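Local coordinates for protein congerin-1 (Conger myriaster, PDB 1C1L) that binds beta-galactosides such as lactose as a homodimeric galectin whose physiological role is not yet known, at residues D11-V14 and G15-L18; F80-S83 and A84-F88. One frame throughout, in Å; residues are numbered along the deposited sequence.

Contact 1 of 2, residues D11-V14 and G15-L18; sequences DFTV and GKFL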
ATOM      1  N   ASP A  11      -4.765   8.309  -2.345  1.00 14.58           N
ATOM      2  CA  ASP A  11      -4.716   9.653  -1.799  1.00 16.69           C
ATOM      3  C   ASP A  11      -5.454   9.595  -0.489  1.00 15.78           C
ATOM      4  O   ASP A  11      -6.686   9.539  -0.441  1.00 15.03           O
ATOM      5  CB  ASP A  11      -5.420  10.683  -2.667  1.00 20.36           C
ATOM      6  CG  ASP A  11      -4.799  10.921  -4.020  1.00 24.45           C
ATOM      7  OD1 ASP A  11      -3.584  10.876  -4.134  1.00 26.61           O
ATOM      8  OD2 ASP A  11      -5.541  11.155  -4.967  1.00 28.55           O
ATOM      9  N   PHE A  12      -4.720   9.583   0.608  1.00 15.30           N
ATOM     10  CA  PHE A  12      -5.344   9.527   1.911  1.00 14.05           C
ATOM     11  C   PHE A  12      -5.748  10.950   2.266  1.00 13.02           C
ATOM     12  O   PHE A  12      -4.977  11.728   2.833  1.00 13.20           O
ATOM     13  CB  PHE A  12      -4.337   8.928   2.916  1.00 14.21           C
ATOM     14  CG  PHE A  12      -4.918   8.715   4.309  1.00 13.66           C
ATOM     15  CD1 PHE A  12      -6.272   8.429   4.473  1.00 12.37           C
ATOM     16  CD2 PHE A  12      -4.092   8.822   5.428  1.00 14.82           C
ATOM     17  CE1 PHE A  12      -6.812   8.250   5.743  1.00 11.84           C
ATOM     18  CE2 PHE A  12      -4.634   8.640   6.702  1.00 13.58           C
ATOM     19  CZ  PHE A  12      -5.991   8.354   6.862  1.00 12.90           C
ATOM     20  N   THR A  13      -6.948  11.306   1.825  1.00 12.95           N
ATOM     21  CA  THR A  13      -7.498  12.636   2.059  1.00 13.58           C
ATOM     22  C   THR A  13      -8.606  12.531   3.090  1.00 13.83           C
ATOM     23  O   THR A  13      -8.987  11.415   3.479  1.00 14.30           O
ATOM     24  CB  THR A  13      -8.072  13.223   0.743  1.00 13.43           C
ATOM     25  OG1 THR A  13      -9.019  12.286   0.228  1.00 15.15           O
ATOM     26  CG2 THR A  13      -6.979  13.487  -0.284  1.00 13.77           C
ATOM     27  N   VAL A  14      -9.166  13.665   3.525  1.00 15.49           N
ATOM     28  CA  VAL A  14     -10.296  13.655   4.433  1.00 16.03           C
ATOM     29  C   VAL A  14     -11.430  12.799   3.864  1.00 17.31           C
ATOM     30  O   VAL A  14     -11.775  12.883   2.682  1.00 18.15           O
ATOM     31  CB  VAL A  14     -10.752  15.120   4.646  1.00 16.46           C
ATOM     32  CG1 VAL A  14     -12.144  15.162   5.271  1.00 18.29           C
ATOM     33  CG2 VAL A  14      -9.749  15.826   5.551  1.00 16.09           C
ATOM     34  N   GLY A  15     -11.946  11.920   4.718  1.00 17.73           N
ATOM     35  CA  GLY A  15     -13.065  11.061   4.376  1.00 19.20           C
ATOM     36  C   GLY A  15     -12.663   9.675   3.887  1.00 20.59           C
ATOM     37  O   GLY A  15     -13.532   8.817   3.774  1.00 23.28           O
ATOM     38  N   LYS A  16     -11.396   9.399   3.576  1.00 20.02           N
ATOM     39  CA  LYS A  16     -10.948   8.084   3.135  1.00 19.08           C
ATOM     40  C   LYS A  16     -10.601   7.261   4.367  1.00 17.34           C
ATOM     41  O   LYS A  16     -10.284   7.832   5.424  1.00 16.52           O
ATOM     42  CB  LYS A  16      -9.706   8.206   2.253  1.00 21.71           C
ATOM     43  CG  LYS A  16      -9.849   9.087   1.030  1.00 26.72           C
ATOM     44  CD  LYS A  16     -10.826   8.471   0.052  1.00 31.66           C
ATOM     45  CE  LYS A  16     -10.981   9.367  -1.144  1.00 36.79           C
ATOM     46  NZ  LYS A  16     -11.911   8.801  -2.103  1.00 40.73           N
ATOM     47  N   PHE A  17     -10.609   5.945   4.270  1.00 14.92           N
ATOM     48  CA  PHE A  17     -10.299   5.048   5.366  1.00 13.45           C
ATOM     49  C   PHE A  17      -9.066   4.285   4.961  1.00 13.05           C
ATOM     50  O   PHE A  17      -9.071   3.533   3.988  1.00 12.66           O
ATOM     51  CB  PHE A  17     -11.443   4.069   5.612  1.00 13.86           C
ATOM     52  CG  PHE A  17     -12.638   4.818   6.166  1.00 15.79           C
ATOM     53  CD1 PHE A  17     -13.485   5.515   5.301  1.00 16.28           C
ATOM     54  CD2 PHE A  17     -12.860   4.866   7.541  1.00 15.64           C
ATOM     55  CE1 PHE A  17     -14.541   6.266   5.812  1.00 16.64           C
ATOM     56  CE2 PHE A  17     -13.919   5.615   8.045  1.00 17.93           C
ATOM     57  CZ  PHE A  17     -14.756   6.316   7.181  1.00 16.57           C
ATOM     58  N   LEU A  18      -7.985   4.489   5.690  1.00 10.91           N
ATOM     59  CA  LEU A  18      -6.736   3.793   5.471  1.00 10.42           C
ATOM     60  C   LEU A  18      -6.618   2.655   6.481  1.00 11.38           C
ATOM     61  O   LEU A  18      -6.670   2.899   7.690  1.00 11.04           O
ATOM     62  CB  LEU A  18      -5.569   4.757   5.644  1.00 10.85           C
ATOM     63  CG  LEU A  18      -4.163   4.190   5.548  1.00 13.26           C
ATOM     64  CD1 LEU A  18      -3.892   3.804   4.107  1.00 17.18           C
ATOM     65  CD2 LEU A  18      -3.142   5.215   6.002  1.00 14.86           C
TER
HETATM   66  O   HOH W   1      -9.818  10.425   6.214  1.00 12.37           O
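The carbonyl oxygen T13 O accepts a nearly straight bond from the amide K16 N, at 3.1 Å and 166° at the hydrogen. This bond closes a type II beta turn from T13 to K16, with V14 and G15 at its corners. G15 has a positive phi, a backbone shape in which a side chain would collide with V14 O, as suits glycine. Water 1 lies to one side of the turn and bridges T13 O, G15 N and K16 O. It is 3.0 Å from T13 O and 2.8 Å from K16 O and can donate to them, though it has more acceptors near than protons. Its bond from G15 N is weak.

The carbonyl K16 O meets the F12 ring at its edge, in the ring plane, 3.5 Å from F12 CE1. The ring's torsion explains this: CG stands anti to the backbone N (chi1 -175°), which carries the ring toward residues 16-18. L18 crosses F12 at about a right angle. Its CB sits over one ring face, 3.8 Å from the centroid and 14° off the normal, a CH-pi contact. L18 CD2 touches the ring at F12 CD2 and CE2, on the side away from K16 O. On the outer side, K16 and T13 run alongside each other, and K16 CG comes 3.4 Å from T13 OG1.

F12 is also the centre of an inverse gamma turn. Its ring meets Y94 edge-to-face, and its carbonyl oxygen is hydrogen-bonded to Y94 OH. At the subunit boundary, D11 OD1 accepts a bond from G4 N of the second subunit.

The contact joins the loop after strand 5-7 to the start of strand 18-24. The turn closes at T13 O through one direct bond with a bridging water beside it, while the F12 ring takes L18 on its face and a carbonyl at its edge.

Contact 2 of 2, residues F80-S83 and A84-F88; sequences FTLS and AGQYF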
ATOM      1  N   PHE A  80      -5.956  -1.448  26.009  1.00  9.84           N
ATOM      2  CA  PHE A  80      -5.005  -2.096  25.112  1.00 10.53           C
ATOM      3  C   PHE A  80      -5.468  -3.488  24.709  1.00 10.73           C
ATOM      4  O   PHE A  80      -5.680  -4.334  25.576  1.00 11.35           O
ATOM      5  CB  PHE A  80      -3.685  -2.136  25.851  1.00  8.76           C
ATOM      6  CG  PHE A  80      -2.451  -2.458  25.023  1.00  8.27           C
ATOM      7  CD1 PHE A  80      -2.100  -3.783  24.741  1.00  9.85           C
ATOM      8  CD2 PHE A  80      -1.618  -1.413  24.622  1.00  8.16           C
ATOM      9  CE1 PHE A  80      -0.906  -4.051  24.070  1.00  9.30           C
ATOM     10  CE2 PHE A  80      -0.423  -1.692  23.953  1.00  6.96           C
ATOM     11  CZ  PHE A  80      -0.061  -3.010  23.684  1.00  7.53           C
ATOM     12  N   THR A  81      -5.631  -3.776  23.416  1.00 11.63           N
ATOM     13  CA  THR A  81      -6.190  -5.054  23.009  1.00 11.42           C
ATOM     14  C   THR A  81      -5.311  -5.898  22.092  1.00 11.56           C
ATOM     15  O   THR A  81      -5.708  -7.002  21.701  1.00 13.56           O
ATOM     16  CB  THR A  81      -7.589  -4.785  22.342  1.00 11.26           C
ATOM     17  OG1 THR A  81      -7.395  -3.897  21.241  1.00 12.50           O
ATOM     18  CG2 THR A  81      -8.594  -4.163  23.311  1.00 12.16           C
ATOM     19  N   LEU A  82      -4.137  -5.405  21.693  1.00 10.81           N
ATOM     20  CA  LEU A  82      -3.287  -6.192  20.810  1.00 12.32           C
ATOM     21  C   LEU A  82      -2.411  -7.132  21.631  1.00 13.42           C
ATOM     22  O   LEU A  82      -2.178  -6.914  22.826  1.00 14.40           O
ATOM     23  CB  LEU A  82      -2.420  -5.264  19.936  1.00 10.90           C
ATOM     24  CG  LEU A  82      -3.123  -4.221  19.048  1.00 12.21           C
ATOM     25  CD1 LEU A  82      -2.097  -3.568  18.129  1.00 12.37           C
ATOM     26  CD2 LEU A  82      -4.196  -4.879  18.186  1.00 11.65           C
ATOM     27  N   SER A  83      -1.882  -8.149  20.967  1.00 14.48           N
ATOM     28  CA  SER A  83      -1.086  -9.175  21.591  1.00 14.88           C
ATOM     29  C   SER A  83       0.127  -9.460  20.734  1.00 13.25           C
ATOM     30  O   SER A  83       0.108  -9.397  19.500  1.00 11.16           O
ATOM     31  CB  SER A  83      -1.907 -10.451  21.733  1.00 17.88           C
ATOM     32  OG  SER A  83      -3.216 -10.202  22.231  1.00 24.66           O
ATOM     33  N   ALA A  84       1.210  -9.801  21.412  1.00 10.58           N
ATOM     34  CA  ALA A  84       2.467 -10.179  20.790  1.00 10.15           C
ATOM     35  C   ALA A  84       2.227 -11.319  19.815  1.00  9.59           C
ATOM     36  O   ALA A  84       1.407 -12.195  20.115  1.00  8.17           O
ATOM     37  CB  ALA A  84       3.432 -10.683  21.826  1.00  9.69           C
ATOM     38  N   GLY A  85       2.923 -11.299  18.675  1.00 10.21           N
ATOM     39  CA  GLY A  85       2.839 -12.354  17.682  1.00 11.73           C
ATOM     40  C   GLY A  85       1.554 -12.395  16.859  1.00 13.67           C
ATOM     41  O   GLY A  85       1.411 -13.266  15.994  1.00 16.14           O
ATOM     42  N   GLN A  86       0.604 -11.489  17.078  1.00 12.67           N
ATOM     43  CA  GLN A  86      -0.676 -11.551  16.393  1.00 14.61           C
ATOM     44  C   GLN A  86      -0.728 -10.671  15.155  1.00 12.41           C
ATOM     45  O   GLN A  86      -0.013  -9.698  14.996  1.00 11.15           O
ATOM     46  CB  GLN A  86      -1.843 -11.120  17.341  1.00 18.12           C
ATOM     47  CG  GLN A  86      -2.104  -9.597  17.484  1.00 26.45           C
ATOM     48  CD  GLN A  86      -3.440  -9.078  18.017  1.00 30.12           C
ATOM     49  OE1 GLN A  86      -3.723  -9.145  19.204  1.00 33.15           O
ATOM     50  NE2 GLN A  86      -4.345  -8.489  17.255  1.00 32.62           N
ATOM     51  N   TYR A  87      -1.728 -11.015  14.328  1.00 11.87           N
ATOM     52  CA  TYR A  87      -2.071 -10.201  13.182  1.00 12.73           C
ATOM     53  C   TYR A  87      -2.862  -9.006  13.734  1.00 13.04           C
ATOM     54  O   TYR A  87      -3.665  -9.186  14.652  1.00 14.98           O
ATOM     55  CB  TYR A  87      -2.985 -11.009  12.234  1.00 14.66           C
ATOM     56  CG  TYR A  87      -3.469 -10.160  11.068  1.00 15.30           C
ATOM     57  CD1 TYR A  87      -2.578  -9.833  10.053  1.00 14.91           C
ATOM     58  CD2 TYR A  87      -4.780  -9.673  11.049  1.00 15.16           C
ATOM     59  CE1 TYR A  87      -2.986  -9.010   9.013  1.00 16.53           C
ATOM     60  CE2 TYR A  87      -5.192  -8.849  10.006  1.00 15.20           C
ATOM     61  CZ  TYR A  87      -4.284  -8.527   8.998  1.00 16.97           C
ATOM     62  OH  TYR A  87      -4.660  -7.725   7.945  1.00 20.41           O
ATOM     63  N   PHE A  88      -2.701  -7.777  13.238  1.00 12.19           N
ATOM     64  CA  PHE A  88      -3.488  -6.638  13.681  1.00 11.92           C
ATOM     65  C   PHE A  88      -3.947  -5.882  12.439  1.00 10.70           C
ATOM     66  O   PHE A  88      -3.345  -5.993  11.365  1.00 10.35           O
ATOM     67  CB  PHE A  88      -2.652  -5.668  14.567  1.00 11.72           C
ATOM     68  CG  PHE A  88      -1.546  -4.936  13.817  1.00 10.97           C
ATOM     69  CD1 PHE A  88      -0.307  -5.556  13.638  1.00  9.78           C
ATOM     70  CD2 PHE A  88      -1.790  -3.675  13.244  1.00 10.63           C
ATOM     71  CE1 PHE A  88       0.678  -4.926  12.881  1.00 11.02           C
ATOM     72  CE2 PHE A  88      -0.803  -3.055  12.487  1.00 10.95           C
ATOM     73  CZ  PHE A  88       0.432  -3.681  12.301  1.00 10.59           C
TER
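S83 and Q86 are the ends of a type II beta turn that leads into strand 87-94 of the galectin beta sandwich. Q86 N donates to S83 O at 3.2 Å. A84 and G85 form the corners. G85 has a positive phi, readily adopted by glycine.

The Q86 side chain reaches across the open end of the turn, away from the corners. Its CG lies between the backbone N and the carbonyl carbon (chi1 83°), close to S83 O. From there the extended chain brings the amide beside the S83 backbone. Both ends of the amide have partners. OE1 takes two weak bonds, one from S83 N at 2.7 Å with a bent angle of 122° and one from S83 OG at 3.2 Å. NE2 donates to Y87 O. The glutamine is thus tied both to the first residue of the turn and to the strand that follows.

The buried side is mostly apolar: L82 CD2 packs on F88 CB at 4.0 Å and also lies against the amide nitrogen Q86 NE2. L82, Q86 and F88 all touch I24 of strand 18-24, and L82 also touches I103. The ring of F88 continues inward to meet F31, with the planes at about 45°.

The outer side is looser. S83 and A84 are exposed, and the A84 CB points away from residues 80-83. Backbone bonds between G85 and N25 and between Q86 and I24 still tie the turn to the end of strand 18-24 and the residue after it.

On the strand side, the amide is fixed by Q86 NE2 and Y87 O, 2.8 Å apart.

In the fold
Contacts 1 and 2 are separate local turns, their centres 25 Å apart and their nearest atoms about 10 Å apart. Each holds a type II turn with glycine at its third position, and each leads into a strand of the same five-stranded sheet: 18-24 after contact 1, 87-94 after contact 2. These strands are antiparallel neighbours. Both contacts are partly buried, with corners that are exposed or partly so and an apolar inner side. Their chemistry differs. Contact 1 uses a water and an aromatic face, and borders the second subunit. Contact 2 uses a glutamine amide instead, touches no other chain of the assembly, and lies nearer the predicted galactoside site.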